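Local coordinates for glycerol Dehydrogenase (Unidentified, PDB 5XN8), which probably catalyses the NAD-dependent oxidation of glycerol to dihydroxyacetone, and holds a zinc ion at its metal site, at residues Val71-Leu76 with Lys101-Tyr106; Ala185-Met190 with Ile336-Phe341; Thr116-Asp121 with Ala155-Ala160; Thr261-Cys266 with Met312-Gly317. One frame throughout, in Å; residues are numbered along the deposited sequence.

Interaction 1: residues Val71-Leu76 with Lys101-Tyr106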
# COMPACT_ATOMS: atom_id res chain seq x y z
N VAL A 71 -3.34 60.79 7.67
CA VAL A 71 -4.30 61.88 7.90
C VAL A 71 -5.58 61.35 8.56
O VAL A 71 -6.07 61.95 9.52
CB VAL A 71 -4.65 62.63 6.59
CG1 VAL A 71 -5.81 63.61 6.78
CG2 VAL A 71 -3.42 63.35 6.04
N GLU A 72 -6.10 60.25 8.03
CA GLU A 72 -7.34 59.66 8.54
C GLU A 72 -7.16 59.13 9.97
O GLU A 72 -8.03 59.33 10.81
CB GLU A 72 -7.83 58.54 7.61
CG GLU A 72 -9.19 57.93 7.95
CD GLU A 72 -10.35 58.91 7.86
OE1 GLU A 72 -10.21 59.99 7.25
OE2 GLU A 72 -11.43 58.58 8.38
N ILE A 73 -6.02 58.48 10.23
CA ILE A 73 -5.66 57.99 11.58
C ILE A 73 -5.68 59.15 12.58
O ILE A 73 -6.33 59.05 13.62
CB ILE A 73 -4.27 57.29 11.59
CG1 ILE A 73 -4.34 55.96 10.83
CG2 ILE A 73 -3.76 57.04 13.00
CD1 ILE A 73 -2.99 55.52 10.30
N ARG A 74 -4.97 60.23 12.25
CA ARG A 74 -4.87 61.40 13.14
C ARG A 74 -6.20 62.11 13.35
O ARG A 74 -6.44 62.65 14.43
CB ARG A 74 -3.81 62.40 12.62
CG ARG A 74 -2.34 62.03 12.84
CD ARG A 74 -2.00 60.57 12.94
NE ARG A 74 -0.57 60.39 13.24
CZ ARG A 74 0.20 59.39 12.80
NH1 ARG A 74 -0.27 58.42 12.02
NH2 ARG A 74 1.49 59.37 13.16
N ARG A 75 -7.07 62.10 12.33
CA ARG A 75 -8.41 62.68 12.45
C ARG A 75 -9.27 61.90 13.45
O ARG A 75 -9.94 62.50 14.29
CB ARG A 75 -9.11 62.73 11.08
CG ARG A 75 -10.40 63.57 11.03
CD ARG A 75 -11.13 63.42 9.70
NE ARG A 75 -11.67 62.07 9.51
CZ ARG A 75 -12.78 61.58 10.07
NH1 ARG A 75 -13.55 62.32 10.87
NH2 ARG A 75 -13.16 60.32 9.81
N LEU A 76 -9.23 60.58 13.36
CA LEU A 76 -10.02 59.69 14.24
C LEU A 76 -9.46 59.63 15.66
O LEU A 76 -10.23 59.55 16.62
CB LEU A 76 -10.11 58.28 13.65
CG LEU A 76 -11.03 58.09 12.43
CD1 LEU A 76 -10.77 56.74 11.79
CD2 LEU A 76 -12.50 58.27 12.79
N LYS A 101 -6.05 49.27 14.00
CA LYS A 101 -4.79 48.79 14.58
C LYS A 101 -3.82 49.93 14.87
O LYS A 101 -3.19 49.95 15.93
CB LYS A 101 -4.08 47.79 13.65
CG LYS A 101 -4.76 46.44 13.51
CD LYS A 101 -4.00 45.57 12.52
CE LYS A 101 -4.79 44.34 12.07
NZ LYS A 101 -4.26 43.79 10.79
N ALA A 102 -3.71 50.85 13.92
CA ALA A 102 -2.85 52.03 14.06
C ALA A 102 -3.28 52.90 15.23
O ALA A 102 -2.45 53.30 16.04
CB ALA A 102 -2.84 52.84 12.77
N ILE A 103 -4.59 53.17 15.31
CA ILE A 103 -5.16 53.95 16.42
C ILE A 103 -4.84 53.30 17.77
O ILE A 103 -4.44 53.99 18.71
CB ILE A 103 -6.69 54.13 16.27
CG1 ILE A 103 -7.02 55.01 15.05
CG2 ILE A 103 -7.31 54.78 17.51
CD1 ILE A 103 -8.41 54.77 14.49
N GLY A 104 -5.01 51.98 17.85
CA GLY A 104 -4.71 51.23 19.07
C GLY A 104 -3.24 51.28 19.44
O GLY A 104 -2.90 51.43 20.62
N TYR A 105 -2.38 51.17 18.43
CA TYR A 105 -0.93 51.27 18.63
C TYR A 105 -0.52 52.64 19.17
O TYR A 105 0.10 52.73 20.24
CB TYR A 105 -0.17 50.98 17.32
CG TYR A 105 1.30 51.32 17.44
CD1 TYR A 105 2.11 50.63 18.34
CD2 TYR A 105 1.86 52.36 16.71
CE1 TYR A 105 3.46 50.96 18.49
CE2 TYR A 105 3.20 52.70 16.85
CZ TYR A 105 3.99 51.99 17.74
OH TYR A 105 5.31 52.32 17.88
N TYR A 106 -0.86 53.71 18.45
CA TYR A 106 -0.43 55.06 18.83
C TYR A 106 -1.03 55.55 20.16
O TYR A 106 -0.40 56.34 20.86
CB TYR A 106 -0.70 56.07 17.71
CG TYR A 106 0.18 55.87 16.49
CD1 TYR A 106 1.56 56.04 16.57
CD2 TYR A 106 -0.37 55.50 15.26
CE1 TYR A 106 2.37 55.84 15.45
CE2 TYR A 106 0.43 55.29 14.15
CZ TYR A 106 1.80 55.46 14.24
OH TYR A 106 2.60 55.27 13.13

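Interaction 2: residues Ala185-Met190 with Ile336-Phe341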
# COMPACT_ATOMS: atom_id res chain seq x y z
N ALA A 185 14.81 27.58 3.70
CA ALA A 185 15.84 28.62 3.58
C ALA A 185 16.45 29.08 4.89
O ALA A 185 17.49 29.74 4.87
CB ALA A 185 15.28 29.81 2.86
N ARG A 186 15.81 28.75 6.01
CA ARG A 186 16.15 29.29 7.33
C ARG A 186 16.03 30.81 7.31
O ARG A 186 16.89 31.52 7.83
CB ARG A 186 17.54 28.80 7.80
CG ARG A 186 17.83 27.32 7.59
CD ARG A 186 17.42 26.45 8.76
NE ARG A 186 16.01 26.64 9.10
CZ ARG A 186 15.47 26.55 10.32
NH1 ARG A 186 16.18 26.25 11.40
NH2 ARG A 186 14.16 26.77 10.46
N ALA A 187 14.94 31.29 6.72
CA ALA A 187 14.69 32.72 6.55
C ALA A 187 13.88 33.26 7.72
O ALA A 187 12.97 32.60 8.20
CB ALA A 187 13.97 32.97 5.25
N THR A 188 14.21 34.46 8.16
CA THR A 188 13.55 35.12 9.28
C THR A 188 12.14 35.57 8.89
O THR A 188 11.92 36.06 7.76
CB THR A 188 14.35 36.38 9.71
OG1 THR A 188 15.73 36.05 9.89
CG2 THR A 188 13.76 37.00 10.97
N SER A 189 11.19 35.42 9.81
CA SER A 189 9.82 35.89 9.64
C SER A 189 9.60 37.23 10.33
O SER A 189 10.48 37.73 11.04
CB SER A 189 8.83 34.86 10.18
OG SER A 189 8.91 34.76 11.59
N MET A 190 8.42 37.81 10.13
CA MET A 190 8.01 39.06 10.79
C MET A 190 7.94 38.95 12.30
O MET A 190 8.14 39.95 13.00
CB MET A 190 6.65 39.52 10.29
CG MET A 190 6.65 40.00 8.84
SD MET A 190 4.96 40.18 8.22
CE MET A 190 4.36 41.44 9.37
N ILE A 336 11.17 37.51 -1.95
CA ILE A 336 11.68 36.43 -2.82
C ILE A 336 13.09 35.96 -2.46
O ILE A 336 13.47 34.83 -2.78
CB ILE A 336 11.63 36.83 -4.31
CG1 ILE A 336 11.67 35.58 -5.19
CG2 ILE A 336 12.74 37.82 -4.66
CD1 ILE A 336 11.15 35.81 -6.58
N HIS A 337 13.87 36.81 -1.80
CA HIS A 337 15.20 36.44 -1.31
C HIS A 337 15.17 35.49 -0.11
O HIS A 337 16.22 34.99 0.32
CB HIS A 337 16.03 37.69 -1.01
CG HIS A 337 16.12 38.62 -2.17
ND1 HIS A 337 15.62 39.91 -2.12
CD2 HIS A 337 16.58 38.44 -3.43
CE1 HIS A 337 15.81 40.49 -3.30
NE2 HIS A 337 16.39 39.61 -4.11
N ASN A 338 13.98 35.23 0.43
CA ASN A 338 13.75 34.15 1.39
C ASN A 338 13.66 32.75 0.75
O ASN A 338 13.54 31.78 1.49
CB ASN A 338 12.47 34.40 2.21
CG ASN A 338 12.54 35.68 3.04
OD1 ASN A 338 13.62 36.15 3.39
ND2 ASN A 338 11.38 36.22 3.38
N MET A 339 13.72 32.63 -0.58
CA MET A 339 13.76 31.30 -1.22
C MET A 339 15.07 30.59 -0.90
O MET A 339 16.11 31.24 -0.74
CB MET A 339 13.59 31.38 -2.75
CG MET A 339 12.24 31.89 -3.23
SD MET A 339 10.78 30.95 -2.77
CE MET A 339 10.91 29.50 -3.82
N PRO A 340 15.05 29.24 -0.84
CA PRO A 340 16.27 28.50 -0.49
C PRO A 340 17.28 28.33 -1.64
O PRO A 340 18.11 27.42 -1.58
CB PRO A 340 15.72 27.15 -0.02
CG PRO A 340 14.47 26.97 -0.81
CD PRO A 340 13.89 28.34 -0.99
N PHE A 341 17.21 29.17 -2.67
CA PHE A 341 18.16 29.14 -3.78
C PHE A 341 18.28 30.54 -4.37
O PHE A 341 17.50 31.44 -4.03
CB PHE A 341 17.73 28.12 -4.85
CG PHE A 341 16.27 28.22 -5.21
CD1 PHE A 341 15.32 27.49 -4.52
CD2 PHE A 341 15.86 29.06 -6.24
CE1 PHE A 341 13.97 27.59 -4.84
CE2 PHE A 341 14.53 29.17 -6.57
CZ PHE A 341 13.58 28.44 -5.88

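Interaction 3: residues Thr116-Asp121 with Ala155-Ala160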
# COMPACT_ATOMS: atom_id res chain seq x y z
N THR A 116 -15.95 41.71 8.09
CA THR A 116 -17.22 41.33 7.50
C THR A 116 -17.05 40.52 6.19
O THR A 116 -18.03 40.05 5.62
CB THR A 116 -18.06 42.59 7.21
OG1 THR A 116 -17.33 43.46 6.34
CG2 THR A 116 -18.38 43.31 8.50
N ILE A 117 -15.80 40.38 5.74
CA ILE A 117 -15.44 39.59 4.55
C ILE A 117 -14.19 38.77 4.86
O ILE A 117 -13.35 39.22 5.64
CB ILE A 117 -15.20 40.55 3.34
CG1 ILE A 117 -16.52 41.19 2.89
CG2 ILE A 117 -14.57 39.81 2.18
CD1 ILE A 117 -16.37 42.42 2.01
N ALA A 118 -14.07 37.58 4.27
CA ALA A 118 -12.93 36.66 4.52
C ALA A 118 -12.02 36.55 3.30
O ALA A 118 -11.84 35.47 2.74
CB ALA A 118 -13.45 35.29 4.92
N SER A 119 -11.46 37.68 2.90
CA SER A 119 -10.74 37.81 1.61
C SER A 119 -9.22 37.96 1.70
O SER A 119 -8.55 37.92 0.67
CB SER A 119 -11.32 38.98 0.83
OG SER A 119 -11.19 40.18 1.57
N THR A 120 -8.70 38.16 2.91
CA THR A 120 -7.27 38.27 3.16
C THR A 120 -6.95 37.63 4.51
O THR A 120 -7.86 37.31 5.28
CB THR A 120 -6.77 39.73 3.17
OG1 THR A 120 -5.36 39.76 3.38
CG2 THR A 120 -7.52 40.60 4.21
N ASP A 121 -5.65 37.44 4.77
CA ASP A 121 -5.16 36.93 6.06
C ASP A 121 -4.53 38.04 6.92
O ASP A 121 -3.87 37.75 7.93
CB ASP A 121 -4.20 35.74 5.83
CG ASP A 121 -2.98 36.09 4.99
OD1 ASP A 121 -2.86 37.25 4.52
OD2 ASP A 121 -2.13 35.18 4.79
N ALA A 155 -22.13 34.34 9.67
CA ALA A 155 -23.44 34.66 9.08
C ALA A 155 -23.35 35.90 8.20
O ALA A 155 -24.00 35.97 7.15
CB ALA A 155 -24.50 34.84 10.17
N ILE A 156 -22.55 36.87 8.63
CA ILE A 156 -22.30 38.10 7.85
C ILE A 156 -21.34 37.81 6.69
O ILE A 156 -21.57 38.26 5.58
CB ILE A 156 -21.74 39.23 8.75
CG1 ILE A 156 -22.76 39.60 9.82
CG2 ILE A 156 -21.36 40.46 7.92
CD1 ILE A 156 -22.22 40.49 10.92
N ILE A 157 -20.27 37.07 6.97
CA ILE A 157 -19.27 36.74 5.95
C ILE A 157 -19.85 35.90 4.81
O ILE A 157 -19.55 36.13 3.64
CB ILE A 157 -18.03 36.06 6.57
CG1 ILE A 157 -17.27 37.07 7.45
CG2 ILE A 157 -17.09 35.51 5.50
CD1 ILE A 157 -16.41 36.43 8.53
N ALA A 158 -20.70 34.93 5.15
CA ALA A 158 -21.41 34.10 4.16
C ALA A 158 -22.19 34.90 3.12
O ALA A 158 -22.25 34.52 1.95
CB ALA A 158 -22.33 33.12 4.86
N LYS A 159 -22.79 36.02 3.54
CA LYS A 159 -23.60 36.86 2.64
C LYS A 159 -22.81 37.82 1.74
O LYS A 159 -23.39 38.43 0.84
CB LYS A 159 -24.64 37.64 3.46
CG LYS A 159 -25.67 36.74 4.13
CD LYS A 159 -26.73 37.56 4.86
CE LYS A 159 -27.75 36.68 5.57
NZ LYS A 159 -28.49 35.81 4.61
N ALA A 160 -21.50 37.96 1.98
CA ALA A 160 -20.62 38.74 1.10
C ALA A 160 -20.48 38.09 -0.28
O ALA A 160 -20.62 36.86 -0.40
CB ALA A 160 -19.24 38.87 1.74

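Interaction 4: residues Thr261-Cys266 with Met312-Gly317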
# COMPACT_ATOMS: atom_id res chain seq x y z
N THR A 261 1.81 44.82 -9.37
CA THR A 261 1.11 46.09 -9.11
C THR A 261 1.59 47.24 -10.00
O THR A 261 0.92 48.26 -10.07
CB THR A 261 1.18 46.50 -7.63
OG1 THR A 261 2.55 46.62 -7.22
CG2 THR A 261 0.45 45.49 -6.74
N ILE A 262 2.73 47.07 -10.68
CA ILE A 262 3.24 48.07 -11.65
C ILE A 262 2.43 48.11 -12.95
O ILE A 262 2.50 49.09 -13.69
CB ILE A 262 4.76 47.85 -11.96
CG1 ILE A 262 5.65 48.36 -10.79
CG2 ILE A 262 5.24 48.49 -13.26
CD1 ILE A 262 5.50 47.58 -9.51
N LEU A 263 1.68 47.05 -13.24
CA LEU A 263 0.83 46.97 -14.43
C LEU A 263 -0.60 47.38 -14.08
O LEU A 263 -1.22 46.76 -13.21
CB LEU A 263 0.86 45.55 -15.01
CG LEU A 263 2.25 44.98 -15.28
CD1 LEU A 263 2.13 43.58 -15.84
CD2 LEU A 263 3.06 45.86 -16.23
N GLU A 264 -1.10 48.41 -14.74
CA GLU A 264 -2.43 48.97 -14.44
C GLU A 264 -3.58 48.02 -14.82
O GLU A 264 -4.65 48.06 -14.21
CB GLU A 264 -2.61 50.34 -15.09
CG GLU A 264 -2.57 50.33 -16.62
CD GLU A 264 -2.96 51.66 -17.25
OE1 GLU A 264 -3.89 52.34 -16.76
OE2 GLU A 264 -2.33 52.03 -18.28
N GLU A 265 -3.36 47.19 -15.84
CA GLU A 265 -4.29 46.11 -16.22
C GLU A 265 -4.64 45.12 -15.10
O GLU A 265 -5.70 44.51 -15.13
CB GLU A 265 -3.80 45.33 -17.45
CG GLU A 265 -2.31 44.93 -17.44
CD GLU A 265 -1.46 45.78 -18.34
OE1 GLU A 265 -1.13 46.93 -17.94
OE2 GLU A 265 -1.11 45.28 -19.44
N CYS A 266 -3.73 44.95 -14.13
CA CYS A 266 -3.97 44.09 -12.96
C CYS A 266 -4.69 44.77 -11.78
O CYS A 266 -5.01 44.10 -10.81
CB CYS A 266 -2.64 43.51 -12.45
SG CYS A 266 -1.77 42.52 -13.67
N MET A 312 -5.59 37.54 -15.78
CA MET A 312 -5.20 38.71 -14.99
C MET A 312 -5.16 40.03 -15.78
O MET A 312 -4.68 41.04 -15.27
CB MET A 312 -3.81 38.46 -14.41
CG MET A 312 -3.73 37.26 -13.50
SD MET A 312 -2.07 37.06 -12.91
CE MET A 312 -1.85 38.50 -11.87
N GLY A 313 -5.66 40.02 -17.02
CA GLY A 313 -5.73 41.23 -17.85
C GLY A 313 -4.49 41.60 -18.64
O GLY A 313 -4.48 42.64 -19.29
N VAL A 314 -3.45 40.75 -18.61
CA VAL A 314 -2.21 41.00 -19.37
C VAL A 314 -2.30 40.23 -20.69
O VAL A 314 -2.12 39.02 -20.73
CB VAL A 314 -0.94 40.61 -18.60
CG1 VAL A 314 0.30 41.19 -19.28
CG2 VAL A 314 -1.01 41.09 -17.15
N LYS A 315 -2.60 40.95 -21.77
CA LYS A 315 -2.87 40.34 -23.09
C LYS A 315 -1.87 40.73 -24.17
O LYS A 315 -1.65 39.96 -25.11
CB LYS A 315 -4.29 40.70 -23.54
CG LYS A 315 -5.39 40.44 -22.51
CD LYS A 315 -5.93 39.02 -22.49
CE LYS A 315 -7.08 38.92 -21.48
NZ LYS A 315 -8.32 39.62 -21.90
N GLU A 316 -1.24 41.90 -24.04
CA GLU A 316 -0.29 42.43 -25.02
C GLU A 316 1.01 42.84 -24.36
O GLU A 316 1.05 43.09 -23.16
CB GLU A 316 -0.90 43.65 -25.71
CG GLU A 316 -2.32 43.42 -26.23
CD GLU A 316 -2.78 44.42 -27.25
OE1 GLU A 316 -2.17 45.50 -27.36
OE2 GLU A 316 -3.77 44.11 -27.96
N GLY A 317 2.07 42.92 -25.17
CA GLY A 317 3.40 43.33 -24.72
C GLY A 317 3.97 42.50 -23.58
O GLY A 317 4.65 43.03 -22.71

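Interaction 1: residues Val71-Leu76 with Lys101-Tyr106
Ile73 and Leu76 on one helix meet Ala102 and Ile103 on the next, the apolar heart of the contact. Helices 70-83 and 94-107 lie side by side in the Rossmann-like α/β domain, each leading into or out of strand 87-92; locally their axes pass 9.8 Å apart at a crossing angle of -59°. The branch of Ile73 that does most of the touching is CG1-CD1, whose end CD1 sits 3.6 Å from Ala102 CB. Its other branch, CG2, lies anti to the backbone N (CG1 at chi1 -69°) and faces Ile103 CG1 and the Tyr106 ring more loosely. One turn on, Ile103 CD1 rests against Leu76, 4.0 Å from Leu76 CB and about as far from Leu76 CD1.

The second kind of interaction is cation-pi. Arg74 points away from the partner helix at its CB, but the chain bends at chi2 and brings CZ to 4.6 Å from the Tyr106 ring centroid, over the face. Arg74 NH1 comes 3.9 Å from Tyr106 CE2, and NH2 lies over the same face, offset toward the rim. The two planes are 46° apart, a tilted approach, not a flat stack. Tyr105 CD2 covers the opposite face of the same ring.

The chemistry implies a hydrophobic seam closed at its more exposed margin by a charge held against an aromatic face, which probably restrains the Tyr106 ring.

Interaction 2: residues Ala185-Met190 with Ile336-Phe341
With chi1 at -62°, Asn338 carries its CG beside its own backbone N, and this lays the CB and the amide along Ala187; on the other segment a positive phi of 59° at Arg186 turns the chain so that Ala185 and Ala187, before and after it, both aim their CB atoms at the 336-341 loop. That turn is a Schellman motif, with two bonds back into the last turn of helix 162-185, and the contact joins this helix end to the loop before helix 345-363 in the helical domain. Arg186 itself points away, and it packs on Pro340 of the second subunit, so the turn serves the subunit interface as well as this contact.

On this side the touching atom is Ala187 CB. It stands 3.7 Å from Asn338 CB and touches the amide oxygen OD1 at a similar distance, a purely van der Waals meeting. The polar work of that amide is done elsewhere: ND2 is hydrogen-bonded to the carbonyl oxygen of Leu250, just ahead of helix 252-260, which probably fixes the rotation of the group. Thr188 lies at the solvent-facing margin.

On the other side of the turn, Ala185 sits over the 338-340 backbone. Residues 336-338 are the end of a 3-10 segment, pinned by a bond from Met339 N to Ile336 O of 3.1 Å, after which Met339 turns its side chain away into the core against Ala181 and Ala252. Ala185 CB meets mostly main chain: it lies 3.0 Å from Asn338 O, a tight van der Waals approach, 3.7 Å from Pro340 CA and 3.9 Å from Pro340 CB.

Interaction 3: residues Thr116-Asp121 with Ala155-Ala160
The loop after strand 111-115, part of the NAD- and glycerol-binding region as inferred from a close relative, rests its first three residues, Thr116, Ile117 and Ala118, on the short helix 154-158 and the turn after it. Strands 111-115 and 149-153 are neighbours in the parallel sheet, so the contact joins what follows the ends of two adjacent strands. Ile157 is the central residue. Its CA lies 3.6 Å from Thr116 O in a CA-H...O contact with an angle of 154° at the hydrogen. With chi1 at -68°, Ile157 divides its branches: CG1 comes equally near that oxygen, and CG2 goes to Ala118 CB, 3.7 Å away.

Two further contacts complete the patch. Ile156 CG2 approaches Thr116 CB at 4.0 Å, the two side chains crossing at a slant. Ala160 CB, beyond the helix, meets Ile117 CG1 at 3.8 Å, although Ile117 points away at its CB. Thr116 itself probably contacts NAD, as does Ser119, and Asp121 farther along the same loop probably binds glycerol; Asp121 N is hydrogen-bonded to Asp171 OD2, and Asp171 is a zinc ligand.

Three longer helices surround the patch: helix 38-54 lies against Thr116 and Ile156, helix 162-185 packs on Ile117 and Ala118, and helix 228-247 touches Ile157 through Ile234.

Interaction 4: residues Thr261-Cys266 with Met312-Gly317
Glu265 lays the base of its side chain over the carbonyl of Gly313, with CB 3.3 Å from Gly313 O and CG 3.7 Å from the same oxygen. Its CG sits between the backbone N and the carbonyl carbon (chi1 45°), and a further bend at chi2 carries the carboxylate onward to a salt bridge between OE2 and Lys321 NZ. That lysine also bonds to Glu316 O, so one amino group ties the glutamate to the backbone of segment 312-317.

Val314 CG2 is the apolar centre. It faces the sulfur of Cys266, with SG at 3.8 Å, and Glu265 CG at 4.1 Å; Leu263 CD1 adds a looser touch to the same methyl. Cys266 SG also lies 3.6 Å from Met312 O, and more loosely meets the Met312 methyl.

Backbone oxygens come close here too: Glu265 O and Met312 O are 3.6 Å apart, an approach that would cost something electrostatically and is perhaps eased by a weak hydrogen bond between Glu265 O and His268 ND1. Gly313, at positive phi (85°), lets the loop turn beside Glu265.

The contact joins two loops of the all-helical domain, one linking helix 252-260 to helix 271-285, the other leading into helix 318-329, for which Gly317 is the N-cap. Leu263 packs on Val325 of that helix, while Met312 reaches Phe260 and Phe277 of the first two.

Overall arrangement
From the N terminus, interaction 1 closes first, bringing together helices 70-83 and 94-107 around strand 87-92. Interaction 3 then opens just after strand 111-115 and closes past strand 149-153, at the side of the sheet domain that faces the metal site. Beyond strand 149-153 the regular structure is all helix, and the last two contacts join loops between helices. Interaction 2 opens at the end of helix 162-185 and closes at 336-341, spanning about 150 residues, and interaction 4 opens and closes within that span, joining the loop before helix 271-285 to the one before helix 318-329. None cross. Interactions 2 and 3 lie on opposite sides of the chain's centre, their own centres about 31 Å apart.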